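Local atomic coordinates of VP4 protein (Tellina virus 1, PDB entry 3P06), a protein that probably cleaves the birnavirus polyprotein as a serine protease, and was captured here as an intramolecular acyl-enzyme with its own C-terminal end. Residues A[57-62]-A[95-100]; A[65-70]-A[101-106]. All blocks are in the same frame, centred on the assembly; numbering follows the deposited sequence.

Contact 1: residues A[57-62]-A[95-100]; sequences GLSEMV and QPQLAF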
loop_
_atom_site.group_PDB
_atom_site.type_symbol
_atom_site.label_atom_id
_atom_site.label_comp_id
_atom_site.label_asym_id
_atom_site.label_seq_id
_atom_site.Cartn_x
_atom_site.Cartn_y
_atom_site.Cartn_z
ATOM N N GLY A 57 7.159 4.552 7.869
ATOM C CA GLY A 57 7.430 4.702 6.445
ATOM C C GLY A 57 6.688 5.959 5.917
ATOM O O GLY A 57 6.734 6.233 4.740
ATOM N N LEU A 58 6.014 6.706 6.797
ATOM C CA LEU A 58 5.253 7.906 6.416
ATOM C C LEU A 58 6.105 9.143 6.320
ATOM O O LEU A 58 7.129 9.200 6.962
ATOM C CB LEU A 58 4.123 8.176 7.424
ATOM C CG LEU A 58 3.266 6.944 7.672
ATOM C CD1 LEU A 58 2.140 7.259 8.683
ATOM C CD2 LEU A 58 2.685 6.355 6.328
ATOM N N SER A 59 5.640 10.168 5.582
ATOM C CA SER A 59 6.367 11.422 5.530
ATOM C C SER A 59 5.459 12.536 6.037
ATOM O O SER A 59 4.300 12.262 6.347
ATOM C CB SER A 59 6.859 11.705 4.117
ATOM O OG SER A 59 5.851 12.378 3.395
ATOM N N GLU A 60 5.978 13.778 6.113
ATOM C CA GLU A 60 5.159 14.993 6.405
ATOM C C GLU A 60 3.959 15.257 5.470
ATOM O O GLU A 60 3.010 15.997 5.843
ATOM C CB GLU A 60 6.026 16.277 6.371
ATOM C CG GLU A 60 6.911 16.479 7.607
ATOM C CD GLU A 60 6.137 16.547 8.954
ATOM O OE1 GLU A 60 5.613 17.646 9.282
ATOM O OE2 GLU A 60 6.091 15.510 9.690
HETATM N N MSE A 61 4.029 14.713 4.255
HETATM C CA MSE A 61 2.960 14.856 3.283
HETATM C C MSE A 61 1.818 13.896 3.458
HETATM O O MSE A 61 0.951 13.763 2.597
HETATM C CB MSE A 61 3.520 14.764 1.868
HETATM C CG MSE A 61 4.248 16.065 1.526
HETATM SE SE MSE A 61 5.124 15.937 -0.216
HETATM C CE MSE A 61 3.568 16.359 -1.378
ATOM N N VAL A 62 1.833 13.145 4.538
ATOM C CA VAL A 62 0.712 12.274 4.848
ATOM C C VAL A 62 -0.092 12.954 5.904
ATOM O O VAL A 62 0.503 13.589 6.748
ATOM C CB VAL A 62 1.268 10.923 5.415
ATOM C CG1 VAL A 62 0.119 10.076 5.913
ATOM C CG2 VAL A 62 2.126 10.216 4.298
ATOM N N GLN A 95 14.276 5.128 -3.038
ATOM C CA GLN A 95 12.907 5.135 -2.530
ATOM C C GLN A 95 12.277 6.546 -2.643
ATOM O O GLN A 95 12.866 7.527 -2.245
ATOM C CB GLN A 95 12.922 4.712 -1.097
ATOM C CG GLN A 95 13.433 3.304 -0.940
ATOM C CD GLN A 95 13.350 2.779 0.490
ATOM O OE1 GLN A 95 12.809 3.450 1.400
ATOM N NE2 GLN A 95 13.926 1.590 0.712
ATOM N N PRO A 96 11.092 6.620 -3.210
ATOM C CA PRO A 96 10.421 7.935 -3.272
ATOM C C PRO A 96 9.709 8.292 -1.943
ATOM O O PRO A 96 9.325 7.441 -1.119
ATOM C CB PRO A 96 9.391 7.735 -4.366
ATOM C CG PRO A 96 8.982 6.275 -4.215
ATOM C CD PRO A 96 10.293 5.536 -3.840
ATOM N N GLN A 97 9.517 9.580 -1.748
ATOM C CA GLN A 97 8.772 10.089 -0.583
ATOM C C GLN A 97 7.327 9.653 -0.728
ATOM O O GLN A 97 6.751 9.696 -1.848
ATOM C CB GLN A 97 8.913 11.609 -0.501
ATOM C CG GLN A 97 8.127 12.196 0.676
ATOM C CD GLN A 97 8.205 13.733 0.789
ATOM O OE1 GLN A 97 8.888 14.386 0.036
ATOM N NE2 GLN A 97 7.517 14.276 1.762
ATOM N N LEU A 98 6.754 9.138 0.357
ATOM C CA LEU A 98 5.387 8.717 0.333
ATOM C C LEU A 98 4.474 9.858 0.764
ATOM O O LEU A 98 4.718 10.485 1.785
ATOM C CB LEU A 98 5.187 7.579 1.341
ATOM C CG LEU A 98 3.755 7.074 1.448
ATOM C CD1 LEU A 98 3.314 6.253 0.129
ATOM C CD2 LEU A 98 3.684 6.196 2.653
ATOM N N ALA A 99 3.428 10.112 0.003
ATOM C CA ALA A 99 2.524 11.249 0.238
ATOM C C ALA A 99 1.090 10.804 0.226
ATOM O O ALA A 99 0.760 9.841 -0.447
ATOM C CB ALA A 99 2.748 12.359 -0.844
ATOM N N PHE A 100 0.245 11.513 0.998
ATOM C CA PHE A 100 -1.222 11.374 1.015
ATOM C C PHE A 100 -1.668 10.113 1.750
ATOM O O PHE A 100 -0.873 9.515 2.464
ATOM C CB PHE A 100 -1.781 11.501 -0.396
ATOM C CG PHE A 100 -1.066 12.569 -1.253
ATOM C CD1 PHE A 100 -0.410 13.662 -0.663
ATOM C CD2 PHE A 100 -1.049 12.467 -2.625
ATOM C CE1 PHE A 100 0.277 14.651 -1.466
ATOM C CE2 PHE A 100 -0.405 13.424 -3.434
ATOM C CZ PHE A 100 0.274 14.522 -2.856
#
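Ser59 OG is gripped by three groups at once. It donates to Leu98 O at 2.7 Å, with the donor tilted 21° from the carbonyl plane. It also accepts from Gln97 NE2 at 3.0 Å, along a nearly straight N-H...O line of 173°. The third bond, from Met61 N to Ser59 OG at 3.1 Å, makes an ST turn, which overlaps a type I beta turn from Ser59 to Val62. With chi1 at 87°, the Ser59 hydroxyl sits between its backbone N and carbonyl carbon, where it serves both its own turn and the facing chain.

Gln97 reaches across fully extended, and Ser59 OG lies in its amide plane. Met61, a selenomethionine, crosses this side chain at about a right angle, SE passing 3.5 Å from Gln97 NE2. The segments thus join the end of strand 54-58 to strand 98-99, outermost in the mixed sheet of this Peptidase S50 domain. Strand 98-99 is paired on its other side with residues of the C-terminal strand 192-193, the tail that ends in the acyl group.

The turn is also tied to the facing chain through its third residue: Phe100 N donates to Met61 O at 2.8 Å. Met61 bends at chi3, which lays its CE beside Phe100 CE1, 3.7 Å away, while Met61 CB rests on Ala99 CB. At the buried end, Leu58 and Leu98 point the same way and meet through their CD2 atoms, 3.8 Å apart. Val62 straddles Phe100 O with both methyls, each at 3.6 Å.

Contact 2: residues A[65-70]-A[101-106]; sequences DEAEKL and NSWEAA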
loop_
_atom_site.group_PDB
_atom_site.type_symbol
_atom_site.label_atom_id
_atom_site.label_comp_id
_atom_site.label_asym_id
_atom_site.label_seq_id
_atom_site.Cartn_x
_atom_site.Cartn_y
_atom_site.Cartn_z
ATOM N N ASP A 65 -2.892 12.992 11.437
ATOM C CA ASP A 65 -4.119 12.961 12.241
ATOM C C ASP A 65 -5.103 11.887 11.768
ATOM O O ASP A 65 -5.721 11.224 12.590
ATOM C CB ASP A 65 -4.843 14.334 12.221
ATOM C CG ASP A 65 -4.054 15.442 12.953
ATOM O OD1 ASP A 65 -3.085 15.120 13.677
ATOM O OD2 ASP A 65 -4.393 16.648 12.811
ATOM N N GLU A 66 -5.299 11.758 10.445
ATOM C CA GLU A 66 -6.131 10.689 9.907
ATOM C C GLU A 66 -5.448 9.309 10.080
ATOM O O GLU A 66 -6.121 8.343 10.346
ATOM C CB GLU A 66 -6.440 10.933 8.416
ATOM C CG GLU A 66 -7.541 10.032 7.838
ATOM C CD GLU A 66 -7.714 10.193 6.275
ATOM O OE1 GLU A 66 -7.607 11.329 5.758
ATOM O OE2 GLU A 66 -7.957 9.170 5.598
ATOM N N ALA A 67 -4.135 9.218 9.871
ATOM C CA ALA A 67 -3.402 7.974 10.130
ATOM C C ALA A 67 -3.587 7.517 11.616
ATOM O O ALA A 67 -3.747 6.310 11.881
ATOM C CB ALA A 67 -1.879 8.124 9.777
ATOM N N GLU A 68 -3.564 8.468 12.571
ATOM C CA GLU A 68 -3.677 8.128 14.020
ATOM C C GLU A 68 -5.084 7.619 14.407
ATOM O O GLU A 68 -5.258 7.037 15.475
ATOM C CB GLU A 68 -3.304 9.308 14.921
ATOM C CG GLU A 68 -1.837 9.563 14.972
ATOM C CD GLU A 68 -1.532 10.939 15.537
ATOM O OE1 GLU A 68 -2.437 11.796 15.634
ATOM O OE2 GLU A 68 -0.353 11.194 15.826
ATOM N N LYS A 69 -6.074 7.822 13.535
ATOM C CA LYS A 69 -7.433 7.349 13.836
ATOM C C LYS A 69 -7.713 5.962 13.267
ATOM O O LYS A 69 -8.804 5.448 13.440
ATOM C CB LYS A 69 -8.445 8.347 13.343
ATOM C CG LYS A 69 -8.487 9.613 14.228
ATOM C CD LYS A 69 -9.585 10.570 13.792
ATOM C CE LYS A 69 -9.042 11.631 12.832
ATOM N NZ LYS A 69 -9.730 12.959 13.018
ATOM N N LEU A 70 -6.723 5.362 12.577
ATOM C CA LEU A 70 -6.900 4.042 11.978
ATOM C C LEU A 70 -7.008 2.927 13.037
ATOM O O LEU A 70 -6.325 2.976 14.055
ATOM C CB LEU A 70 -5.768 3.719 10.961
ATOM C CG LEU A 70 -5.724 4.623 9.745
ATOM C CD1 LEU A 70 -4.372 4.494 8.938
ATOM C CD2 LEU A 70 -6.946 4.331 8.890
ATOM N N ASN A 101 -2.919 9.704 1.610
ATOM C CA ASN A 101 -3.473 8.785 2.575
ATOM C C ASN A 101 -4.143 7.580 1.916
ATOM O O ASN A 101 -4.812 6.782 2.584
ATOM C CB ASN A 101 -4.442 9.538 3.524
ATOM C CG ASN A 101 -3.697 10.305 4.609
ATOM O OD1 ASN A 101 -3.110 11.336 4.315
ATOM N ND2 ASN A 101 -3.675 9.781 5.883
ATOM N N SER A 102 -3.951 7.438 0.609
ATOM C CA SER A 102 -4.524 6.314 -0.112
ATOM C C SER A 102 -3.900 4.895 0.188
ATOM O O SER A 102 -4.363 3.889 -0.353
ATOM C CB SER A 102 -4.438 6.632 -1.592
ATOM O OG SER A 102 -3.047 6.469 -1.984
ATOM N N TRP A 103 -2.880 4.831 1.052
ATOM C CA TRP A 103 -2.230 3.588 1.548
ATOM C C TRP A 103 -3.034 3.020 2.741
ATOM O O TRP A 103 -2.800 1.895 3.184
ATOM C CB TRP A 103 -0.787 3.888 2.030
ATOM C CG TRP A 103 -0.744 5.036 3.019
ATOM C CD1 TRP A 103 -0.539 6.366 2.741
ATOM C CD2 TRP A 103 -0.935 4.943 4.426
ATOM N NE1 TRP A 103 -0.583 7.091 3.890
ATOM C CE2 TRP A 103 -0.854 6.244 4.941
ATOM C CE3 TRP A 103 -1.187 3.859 5.314
ATOM C CZ2 TRP A 103 -1.000 6.528 6.343
ATOM C CZ3 TRP A 103 -1.337 4.131 6.710
ATOM C CH2 TRP A 103 -1.286 5.463 7.199
ATOM N N GLU A 104 -3.989 3.793 3.259
ATOM C CA GLU A 104 -4.655 3.383 4.529
ATOM C C GLU A 104 -5.520 2.140 4.420
ATOM O O GLU A 104 -5.574 1.371 5.372
ATOM C CB GLU A 104 -5.523 4.527 5.088
ATOM C CG GLU A 104 -4.694 5.757 5.429
ATOM C CD GLU A 104 -5.554 6.898 6.027
ATOM O OE1 GLU A 104 -6.770 6.992 5.669
ATOM O OE2 GLU A 104 -5.006 7.705 6.858
ATOM N N ALA A 105 -6.288 1.987 3.336
ATOM C CA ALA A 105 -7.079 0.767 3.171
ATOM C C ALA A 105 -6.162 -0.485 3.148
ATOM O O ALA A 105 -6.475 -1.459 3.811
ATOM C CB ALA A 105 -7.966 0.816 1.923
ATOM N N ALA A 106 -5.026 -0.441 2.438
ATOM C CA ALA A 106 -4.081 -1.559 2.427
ATOM C C ALA A 106 -3.496 -1.861 3.856
ATOM O O ALA A 106 -3.383 -3.019 4.275
ATOM C CB ALA A 106 -2.906 -1.270 1.430
#
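Leu70 overlaps Trp103 and Glu104 through one methyl: its CD1 lies 3.7 Å from Trp103 CH2 and equally far from Glu104 CG. Ala67 CB meets the same indole at its edge, in the ring plane, 3.8 Å from CH2, while Glu104 CG packs over one face near the rim. The indole swings to this side because Trp103 CG lies between its backbone N and carbonyl carbon (chi1 52°).

These groups join helix 64-67 and the turn after it to the start of helix 104-111. The chain entering that helix carries Ser102, the predicted nucleophile, whose OG is covalently linked to Ala194 C, the ester of the intramolecular acyl-enzyme. The type I turn from Asn101 to Glu104 contains this serine.

On the polar side, the carboxylate planes of Glu66 and Glu104 are turned 74° against each other, with Glu66 OE2 only 2.5 Å from Glu104 OE1. So short an approach is consistent with one of the two acids being protonated. Asn101 ND2 donates to Glu104 OE2 at 2.7 Å, from above the carboxylate plane, and Val127 N donates to Glu104 OE1.

Overall arrangement
From the N terminus, residues 57-62 take in the end of strand 54-58, and residues 65-70 take in most of helix 64-67 and the turn after it. The chain next forms strands 75-81, 83-84 and 88-92 before returning. Residues 95-100 close a loop of 32 intervening residues in contact 1, and residues 101-106 close one of 30 in contact 2. The segments alternate, so the two closures cross rather than nest. Contact 1 ties the turn that follows strand 54-58 to strand 98-99, one of the two outermost strands of the mixed sheet; contact 2 ties helix 64-67 and the turn after it to the start of helix 104-111. Trp103 bridges them, its NE1 3.7 Å from Val62 CG1.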